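Side-chain contacts in ribonuclease S-F11 (Nicotiana alata, PDB 1IOO), which cleaves RNA as a secreted T2-family ribonuclease of the style and is associated with the self-incompatibility by which the plant rejects its own pollen: residues 5-10 / 113-118; 139-142 / 148-151. All coordinates share one frame; numbering follows the deposited sequence.

Contact 1: residues 5-10 / 113-118. With NAG (2-acetamido-2-deoxy-beta-D-glucopyranose), chain C; MAN (alpha-D-mannopyranose), chain B; NAG (2-acetamido-2-deoxy-beta-D-glucopyranose), chain D.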
ATOM      1  N   LEU A   5      -3.239  11.233   4.224  1.00 12.26           N
ATOM      2  CA  LEU A   5      -3.147   9.799   4.434  1.00 11.46           C
ATOM      3  C   LEU A   5      -2.711   9.136   3.145  1.00 10.36           C
ATOM      4  O   LEU A   5      -3.268   9.423   2.085  1.00 12.02           O
ATOM      5  CB  LEU A   5      -4.506   9.204   4.808  1.00 11.41           C
ATOM      6  CG  LEU A   5      -5.092   9.351   6.203  1.00 13.84           C
ATOM      7  CD1 LEU A   5      -6.510   8.795   6.187  1.00 13.40           C
ATOM      8  CD2 LEU A   5      -4.235   8.596   7.210  1.00 12.60           C
ATOM      9  N   GLN A   6      -1.708   8.274   3.214  1.00  9.14           N
ATOM     10  CA  GLN A   6      -1.272   7.582   2.021  1.00 10.12           C
ATOM     11  C   GLN A   6      -1.574   6.099   2.103  1.00  9.57           C
ATOM     12  O   GLN A   6      -1.042   5.392   2.959  1.00  9.71           O
ATOM     13  CB  GLN A   6       0.233   7.770   1.773  1.00 11.93           C
ATOM     14  CG  GLN A   6       0.673   7.044   0.502  1.00 14.57           C
ATOM     15  CD  GLN A   6       2.152   7.140   0.210  1.00 18.92           C
ATOM     16  OE1 GLN A   6       2.621   6.633  -0.810  1.00 23.28           O
ATOM     17  NE2 GLN A   6       2.899   7.783   1.100  1.00 23.46           N
ATOM     18  N   LEU A   7      -2.483   5.639   1.250  1.00  8.76           N
ATOM     19  CA  LEU A   7      -2.755   4.219   1.165  1.00  9.28           C
ATOM     20  C   LEU A   7      -1.705   3.583   0.275  1.00  9.09           C
ATOM     21  O   LEU A   7      -1.569   3.956  -0.894  1.00  9.47           O
ATOM     22  CB  LEU A   7      -4.149   3.958   0.580  1.00  9.65           C
ATOM     23  CG  LEU A   7      -4.495   2.476   0.372  1.00  9.17           C
ATOM     24  CD1 LEU A   7      -4.754   1.807   1.716  1.00 10.78           C
ATOM     25  CD2 LEU A   7      -5.721   2.355  -0.524  1.00 10.95           C
ATOM     26  N   VAL A   8      -0.918   2.674   0.837  1.00  8.59           N
ATOM     27  CA  VAL A   8       0.127   2.019   0.073  1.00  8.64           C
ATOM     28  C   VAL A   8      -0.274   0.610  -0.292  1.00  9.10           C
ATOM     29  O   VAL A   8      -0.486  -0.232   0.582  1.00  9.39           O
ATOM     30  CB  VAL A   8       1.454   1.979   0.852  1.00  9.61           C
ATOM     31  CG1 VAL A   8       2.544   1.335  -0.007  1.00 11.07           C
ATOM     32  CG2 VAL A   8       1.849   3.391   1.261  1.00 11.09           C
ATOM     33  N   LEU A   9      -0.395   0.364  -1.591  1.00  8.22           N
ATOM     34  CA  LEU A   9      -0.778  -0.948  -2.090  1.00  9.43           C
ATOM     35  C   LEU A   9       0.414  -1.667  -2.700  1.00  9.95           C
ATOM     36  O   LEU A   9       1.118  -1.125  -3.554  1.00  9.84           O
ATOM     37  CB  LEU A   9      -1.887  -0.822  -3.138  1.00 10.79           C
ATOM     38  CG  LEU A   9      -3.192  -0.186  -2.641  1.00  8.82           C
ATOM     39  CD1 LEU A   9      -4.149  -0.011  -3.814  1.00 12.68           C
ATOM     40  CD2 LEU A   9      -3.833  -1.045  -1.559  1.00 13.45           C
ATOM     41  N   THR A  10       0.624  -2.895  -2.251  1.00  9.23           N
ATOM     42  CA  THR A  10       1.721  -3.724  -2.716  1.00 11.12           C
ATOM     43  C   THR A  10       1.301  -4.615  -3.878  1.00 10.75           C
ATOM     44  O   THR A  10       0.180  -5.116  -3.915  1.00  9.49           O
ATOM     45  CB  THR A  10       2.174  -4.710  -1.613  1.00 13.05           C
ATOM     46  OG1 THR A  10       2.732  -3.994  -0.509  1.00 18.66           O
ATOM     47  CG2 THR A  10       3.182  -5.709  -2.165  1.00 15.82           C
ATOM     48  N   ASP A 113     -10.931  -1.241  -0.989  1.00 12.90           N
ATOM     49  CA  ASP A 113     -12.111  -1.704  -1.709  1.00 14.10           C
ATOM     50  C   ASP A 113     -12.568  -0.697  -2.760  1.00 12.83           C
ATOM     51  O   ASP A 113     -13.322  -1.037  -3.671  1.00 13.35           O
ATOM     52  CB  ASP A 113     -13.240  -1.963  -0.714  1.00 15.13           C
ATOM     53  CG  ASP A 113     -14.410  -2.678  -1.343  1.00 17.63           C
ATOM     54  OD1 ASP A 113     -14.202  -3.783  -1.880  1.00 18.79           O
ATOM     55  OD2 ASP A 113     -15.533  -2.136  -1.298  1.00 17.78           O
ATOM     56  N   LYS A 114     -12.115   0.544  -2.628  1.00 12.96           N
ATOM     57  CA  LYS A 114     -12.481   1.591  -3.573  1.00 13.32           C
ATOM     58  C   LYS A 114     -11.789   1.405  -4.913  1.00 12.50           C
ATOM     59  O   LYS A 114     -12.205   1.988  -5.917  1.00 13.74           O
ATOM     60  CB  LYS A 114     -12.085   2.970  -3.034  1.00 16.66           C
ATOM     61  CG  LYS A 114     -13.064   3.606  -2.068  1.00 21.43           C
ATOM     62  CD  LYS A 114     -12.511   4.929  -1.531  1.00 24.50           C
ATOM     63  CE  LYS A 114     -12.127   5.900  -2.650  1.00 25.98           C
ATOM     64  NZ  LYS A 114     -13.290   6.390  -3.448  1.00 26.92           N
ATOM     65  N   PHE A 115     -10.737   0.593  -4.941  1.00 11.45           N
ATOM     66  CA  PHE A 115      -9.980   0.448  -6.163  1.00 11.18           C
ATOM     67  C   PHE A 115      -9.831  -0.986  -6.629  1.00 11.17           C
ATOM     68  O   PHE A 115      -9.926  -1.949  -5.867  1.00 11.81           O
ATOM     69  CB  PHE A 115      -8.559   1.013  -5.999  1.00 12.35           C
ATOM     70  CG  PHE A 115      -8.516   2.414  -5.473  1.00 12.13           C
ATOM     71  CD1 PHE A 115      -8.240   2.663  -4.130  1.00 12.11           C
ATOM     72  CD2 PHE A 115      -8.777   3.486  -6.314  1.00 11.95           C
ATOM     73  CE1 PHE A 115      -8.228   3.973  -3.632  1.00 12.09           C
ATOM     74  CE2 PHE A 115      -8.770   4.794  -5.833  1.00 12.30           C
ATOM     75  CZ  PHE A 115      -8.496   5.041  -4.493  1.00 12.56           C
ATOM     76  N   ASP A 116      -9.625  -1.084  -7.934  1.00 11.28           N
ATOM     77  CA  ASP A 116      -9.270  -2.300  -8.616  1.00 10.85           C
ATOM     78  C   ASP A 116      -8.218  -1.921  -9.633  1.00 10.56           C
ATOM     79  O   ASP A 116      -8.482  -1.845 -10.831  1.00 10.92           O
ATOM     80  CB  ASP A 116     -10.469  -2.950  -9.316  1.00 13.54           C
ATOM     81  CG  ASP A 116     -10.146  -4.341  -9.846  1.00 16.17           C
ATOM     82  OD1 ASP A 116      -8.943  -4.696  -9.913  1.00 15.42           O
ATOM     83  OD2 ASP A 116     -11.090  -5.080 -10.204  1.00 17.88           O
ATOM     84  N   LEU A 117      -7.044  -1.571  -9.113  1.00  9.88           N
ATOM     85  CA  LEU A 117      -5.947  -1.072  -9.928  1.00 10.02           C
ATOM     86  C   LEU A 117      -5.525  -2.054 -10.997  1.00  9.45           C
ATOM     87  O   LEU A 117      -5.114  -1.647 -12.080  1.00  9.03           O
ATOM     88  CB  LEU A 117      -4.758  -0.681  -9.044  1.00  9.55           C
ATOM     89  CG  LEU A 117      -5.045   0.361  -7.954  1.00 10.68           C
ATOM     90  CD1 LEU A 117      -3.731   0.780  -7.314  1.00 13.39           C
ATOM     91  CD2 LEU A 117      -5.754   1.584  -8.539  1.00  9.77           C
ATOM     92  N   LEU A 118      -5.604  -3.345 -10.702  1.00 10.78           N
ATOM     93  CA  LEU A 118      -5.240  -4.335 -11.695  1.00 10.28           C
ATOM     94  C   LEU A 118      -6.138  -4.207 -12.926  1.00  9.62           C
ATOM     95  O   LEU A 118      -5.665  -4.253 -14.062  1.00 10.16           O
ATOM     96  CB  LEU A 118      -5.340  -5.746 -11.108  1.00 11.45           C
ATOM     97  CG  LEU A 118      -4.831  -6.846 -12.039  1.00 12.38           C
ATOM     98  CD1 LEU A 118      -3.372  -6.597 -12.397  1.00 11.15           C
ATOM     99  CD2 LEU A 118      -4.984  -8.193 -11.354  1.00 13.74           C
TER
HETATM  100  C1  NAG C   2     -13.449  -5.373  -5.243  1.00 12.91           C
HETATM  101  C2  NAG C   2     -14.569  -4.434  -5.675  1.00 14.26           C
HETATM  102  C3  NAG C   2     -15.723  -4.474  -4.664  1.00 16.59           C
HETATM  103  C4  NAG C   2     -16.182  -5.927  -4.411  1.00 18.12           C
HETATM  104  C5  NAG C   2     -14.968  -6.797  -4.055  1.00 18.08           C
HETATM  105  C6  NAG C   2     -15.316  -8.267  -3.909  1.00 19.58           C
HETATM  106  C7  NAG C   2     -13.955  -2.520  -7.002  1.00 14.02           C
HETATM  107  C8  NAG C   2     -13.289  -1.157  -7.074  1.00 14.02           C
HETATM  108  N2  NAG C   2     -14.057  -3.083  -5.803  1.00 12.97           N
HETATM  109  O3  NAG C   2     -16.804  -3.707  -5.175  1.00 17.13           O
HETATM  110  O4  NAG C   2     -17.133  -5.978  -3.322  1.00 20.51           O
HETATM  111  O5  NAG C   2     -13.965  -6.704  -5.089  1.00 16.06           O
HETATM  112  O6  NAG C   2     -15.759  -8.815  -5.142  1.00 24.10           O
HETATM  113  O7  NAG C   2     -14.368  -3.053  -8.031  1.00 16.46           O
HETATM  114  C1  MAN B   5     -19.168  -0.582  -4.478  1.00 25.21           C
HETATM  115  C2  MAN B   5     -17.929  -0.083  -5.225  1.00 25.89           C
HETATM  116  C3  MAN B   5     -16.701  -0.174  -4.313  1.00 25.92           C
HETATM  117  C4  MAN B   5     -16.948   0.589  -3.011  1.00 25.85           C
HETATM  118  C5  MAN B   5     -18.215   0.053  -2.341  1.00 27.07           C
HETATM  119  C6  MAN B   5     -18.590   0.819  -1.086  1.00 28.95           C
HETATM  120  O2  MAN B   5     -18.127   1.261  -5.641  1.00 26.31           O
HETATM  121  O3  MAN B   5     -15.567   0.361  -4.976  1.00 23.30           O
HETATM  122  O4  MAN B   5     -15.837   0.423  -2.142  1.00 25.67           O
HETATM  123  O5  MAN B   5     -19.333   0.144  -3.255  1.00 26.35           O
HETATM  124  O6  MAN B   5     -19.319   1.997  -1.400  1.00 31.43           O
HETATM  125  C1  NAG D   1      -8.715  -7.237  -6.687  1.00 12.17           C
HETATM  126  C2  NAG D   1      -9.962  -8.041  -7.093  1.00 13.18           C
HETATM  127  C3  NAG D   1     -11.158  -7.118  -7.303  1.00 14.22           C
HETATM  128  C4  NAG D   1     -11.376  -6.292  -6.042  1.00 11.77           C
HETATM  129  C5  NAG D   1     -10.101  -5.501  -5.745  1.00 11.32           C
HETATM  130  C6  NAG D   1     -10.226  -4.670  -4.485  1.00 12.65           C
HETATM  131  C7  NAG D   1     -10.248  -9.987  -8.489  1.00 19.14           C
HETATM  132  C8  NAG D   1     -10.219 -10.548  -9.900  1.00 20.40           C
HETATM  133  N2  NAG D   1      -9.698  -8.790  -8.307  1.00 16.44           N
HETATM  134  O3  NAG D   1     -12.316  -7.895  -7.573  1.00 15.46           O
HETATM  135  O4  NAG D   1     -12.480  -5.395  -6.237  1.00 12.42           O
HETATM  136  O5  NAG D   1      -8.998  -6.413  -5.541  1.00 11.91           O
HETATM  137  O6  NAG D   1     -10.343  -5.499  -3.339  1.00 16.22           O
HETATM  138  O7  NAG D   1     -10.766 -10.638  -7.577  1.00 21.46           O
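L9 and L117 meet through one methyl each, CD1 of L9 lying 3.6 Å from CD1 of L117. Both leucines have CG anti to the carbonyl carbon (chi1 -61° and -57°), and CG runs on beside the backbone N before the chains cross at a slant. L7 adds a looser apolar touch: its CD2 comes obliquely to CE1 of the F115 ring at 4.3 Å. CB of K114 sits over one face of that ring, toward its rim. L111 and K112 of helix 101-113 also touch L7 and L9, respectively. The contact lies in the core of the RNase T2 fold. Here the turn between helices 101-113 and 117-123 packs on strand 4-10 of the antiparallel sheet, and F115 also reaches I168 and F170 of strand 162-170. The carbonyl O of D113 accepts two bonds, from N2 of NAG (chain C) at 3.0 Å and from O3 of MAN at 2.9 Å. The N2 bond is nearly straight (163°). OD2 of D113 takes a third, from O4 of MAN at 2.7 Å. These sugars belong to the glycan on N28. D116 is the N-cap of helix 117-123, its OD1 accepting from the backbone N of R119.

Contact 2: residues 139-142 / 148-151; sequences DAIK and NPDI
I141 packs against P149 on the buried side of the contact. CG2 of I141 sits 3.6 Å from CB of P149. CG2 of I141 is anti to the backbone N and CG1 lies beside it (chi1 -60°), which sends the two branches to different partners. CG1 of I141 meets CD1 of I151 at 4.0 Å. F138 covers P149 further. The segments belong to helix 134-145 and strand 150-154, joined by a short turn, so the helix folds back on the strand that follows it. The strand pairs with strand 162-170 of the antiparallel sheet. The other side is looser and partly exposed. CB of K142 comes no nearer to CD of P149 than 4.1 Å. The lysine chain is fully extended from there, and NZ of K142 donates a hydrogen bond to OD1 of N148 at 2.6 Å. NZ stands 19° out of the carbonyl plane, with a C=O...N angle of 156°. CE of K142 lies 3.1 Å from OD1 of N148. Without the lysine, as with an alanine here, OD1 of N148 would probably lose this charged donor and the amide be freer to turn. N148 is also hydrogen-bonded through its backbone to C180.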
ATOM      1  N   ASP A 139      -0.489   7.794 -15.515  1.00 10.20           N
ATOM      2  CA  ASP A 139      -1.732   8.281 -16.112  1.00 11.04           C
ATOM      3  C   ASP A 139      -2.906   7.335 -15.840  1.00 10.36           C
ATOM      4  O   ASP A 139      -4.005   7.778 -15.508  1.00 10.77           O
ATOM      5  CB  ASP A 139      -1.570   8.471 -17.623  1.00 13.60           C
ATOM      6  CG  ASP A 139      -0.724   9.684 -17.979  1.00 15.91           C
ATOM      7  OD1 ASP A 139      -0.458  10.521 -17.088  1.00 17.16           O
ATOM      8  OD2 ASP A 139      -0.339   9.812 -19.164  1.00 17.74           O
ATOM      9  N   ALA A 140      -2.673   6.036 -15.993  1.00 10.27           N
ATOM     10  CA  ALA A 140      -3.721   5.050 -15.767  1.00  9.15           C
ATOM     11  C   ALA A 140      -4.249   5.114 -14.332  1.00  9.10           C
ATOM     12  O   ALA A 140      -5.458   5.132 -14.103  1.00 10.11           O
ATOM     13  CB  ALA A 140      -3.192   3.653 -16.079  1.00  8.32           C
ATOM     14  N   ILE A 141      -3.340   5.157 -13.365  1.00  9.25           N
ATOM     15  CA  ILE A 141      -3.741   5.201 -11.964  1.00  8.54           C
ATOM     16  C   ILE A 141      -4.448   6.512 -11.619  1.00  9.18           C
ATOM     17  O   ILE A 141      -5.419   6.518 -10.867  1.00  9.82           O
ATOM     18  CB  ILE A 141      -2.515   5.000 -11.041  1.00  7.76           C
ATOM     19  CG1 ILE A 141      -1.876   3.631 -11.321  1.00  8.28           C
ATOM     20  CG2 ILE A 141      -2.923   5.111  -9.579  1.00  7.74           C
ATOM     21  CD1 ILE A 141      -2.814   2.432 -11.120  1.00  9.53           C
ATOM     22  N   LYS A 142      -3.984   7.619 -12.186  1.00  9.03           N
ATOM     23  CA  LYS A 142      -4.584   8.910 -11.869  1.00  9.81           C
ATOM     24  C   LYS A 142      -6.050   8.982 -12.292  1.00 11.16           C
ATOM     25  O   LYS A 142      -6.801   9.821 -11.791  1.00 10.68           O
ATOM     26  CB  LYS A 142      -3.795  10.059 -12.501  1.00 10.99           C
ATOM     27  CG  LYS A 142      -4.177  11.417 -11.919  1.00 11.53           C
ATOM     28  CD  LYS A 142      -3.252  12.516 -12.405  1.00 12.41           C
ATOM     29  CE  LYS A 142      -3.634  13.858 -11.793  1.00 13.10           C
ATOM     30  NZ  LYS A 142      -2.694  14.912 -12.253  1.00 16.45           N
ATOM     31  N   ASN A 148      -2.599  13.239  -8.028  1.00 10.60           N
ATOM     32  CA  ASN A 148      -1.389  12.491  -8.360  1.00 11.07           C
ATOM     33  C   ASN A 148      -1.124  11.336  -7.408  1.00 10.15           C
ATOM     34  O   ASN A 148      -1.069  11.513  -6.190  1.00 10.89           O
ATOM     35  CB  ASN A 148      -0.161  13.400  -8.350  1.00 11.08           C
ATOM     36  CG  ASN A 148      -0.143  14.361  -9.510  1.00 12.43           C
ATOM     37  OD1 ASN A 148      -0.891  14.199 -10.471  1.00 13.80           O
ATOM     38  ND2 ASN A 148       0.723  15.366  -9.436  1.00 17.31           N
ATOM     39  N   PRO A 149      -0.959  10.127  -7.964  1.00  9.27           N
ATOM     40  CA  PRO A 149      -0.670   8.947  -7.155  1.00 10.07           C
ATOM     41  C   PRO A 149       0.848   8.861  -7.071  1.00 11.34           C
ATOM     42  O   PRO A 149       1.541   9.635  -7.730  1.00 11.05           O
ATOM     43  CB  PRO A 149      -1.231   7.816  -7.998  1.00 10.45           C
ATOM     44  CG  PRO A 149      -0.864   8.273  -9.406  1.00  9.02           C
ATOM     45  CD  PRO A 149      -1.230   9.753  -9.369  1.00 10.71           C
ATOM     46  N   ASP A 150       1.371   7.960  -6.249  1.00 10.80           N
ATOM     47  CA  ASP A 150       2.812   7.777  -6.199  1.00 12.59           C
ATOM     48  C   ASP A 150       3.178   6.389  -6.677  1.00 11.22           C
ATOM     49  O   ASP A 150       2.864   5.395  -6.026  1.00 13.36           O
ATOM     50  CB  ASP A 150       3.387   8.017  -4.797  1.00 13.59           C
ATOM     51  CG  ASP A 150       4.921   8.057  -4.794  1.00 15.46           C
ATOM     52  OD1 ASP A 150       5.507   8.542  -5.787  1.00 16.60           O
ATOM     53  OD2 ASP A 150       5.544   7.622  -3.801  1.00 17.88           O
ATOM     54  N   ILE A 151       3.790   6.323  -7.855  1.00 10.38           N
ATOM     55  CA  ILE A 151       4.229   5.054  -8.413  1.00 10.64           C
ATOM     56  C   ILE A 151       5.620   4.722  -7.887  1.00 11.10           C
ATOM     57  O   ILE A 151       6.579   5.439  -8.163  1.00 11.85           O
ATOM     58  CB  ILE A 151       4.262   5.122  -9.951  1.00 11.22           C
ATOM     59  CG1 ILE A 151       2.920   5.652 -10.483  1.00 11.25           C
ATOM     60  CG2 ILE A 151       4.574   3.751 -10.528  1.00 12.00           C
ATOM     61  CD1 ILE A 151       1.706   4.904  -9.969  1.00 13.22           C
TER

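In the fold
Contact 1 and contact 2 come one after the other along the chain, with centres 11 Å apart. They meet directly where CD2 of L117 packs on CD1 of I141 at 4.0 Å. Helix 117-123 thus bridges strand 4-10 and helix 134-145. A second touch, OE1 of Q6 to CB of D150 at 4.3 Å, is long. Both contacts reach the same antiparallel sheet. Contact 1 is nearer the catalytic residues: the side chain of L9 lies about 6 Å from that of the proton donor H32, on strand 30-37, which pairs antiparallel with strand 4-10. Contact 2 lies away from the annotated sites, with the I141 side chain about 12 Å from a bound NAG.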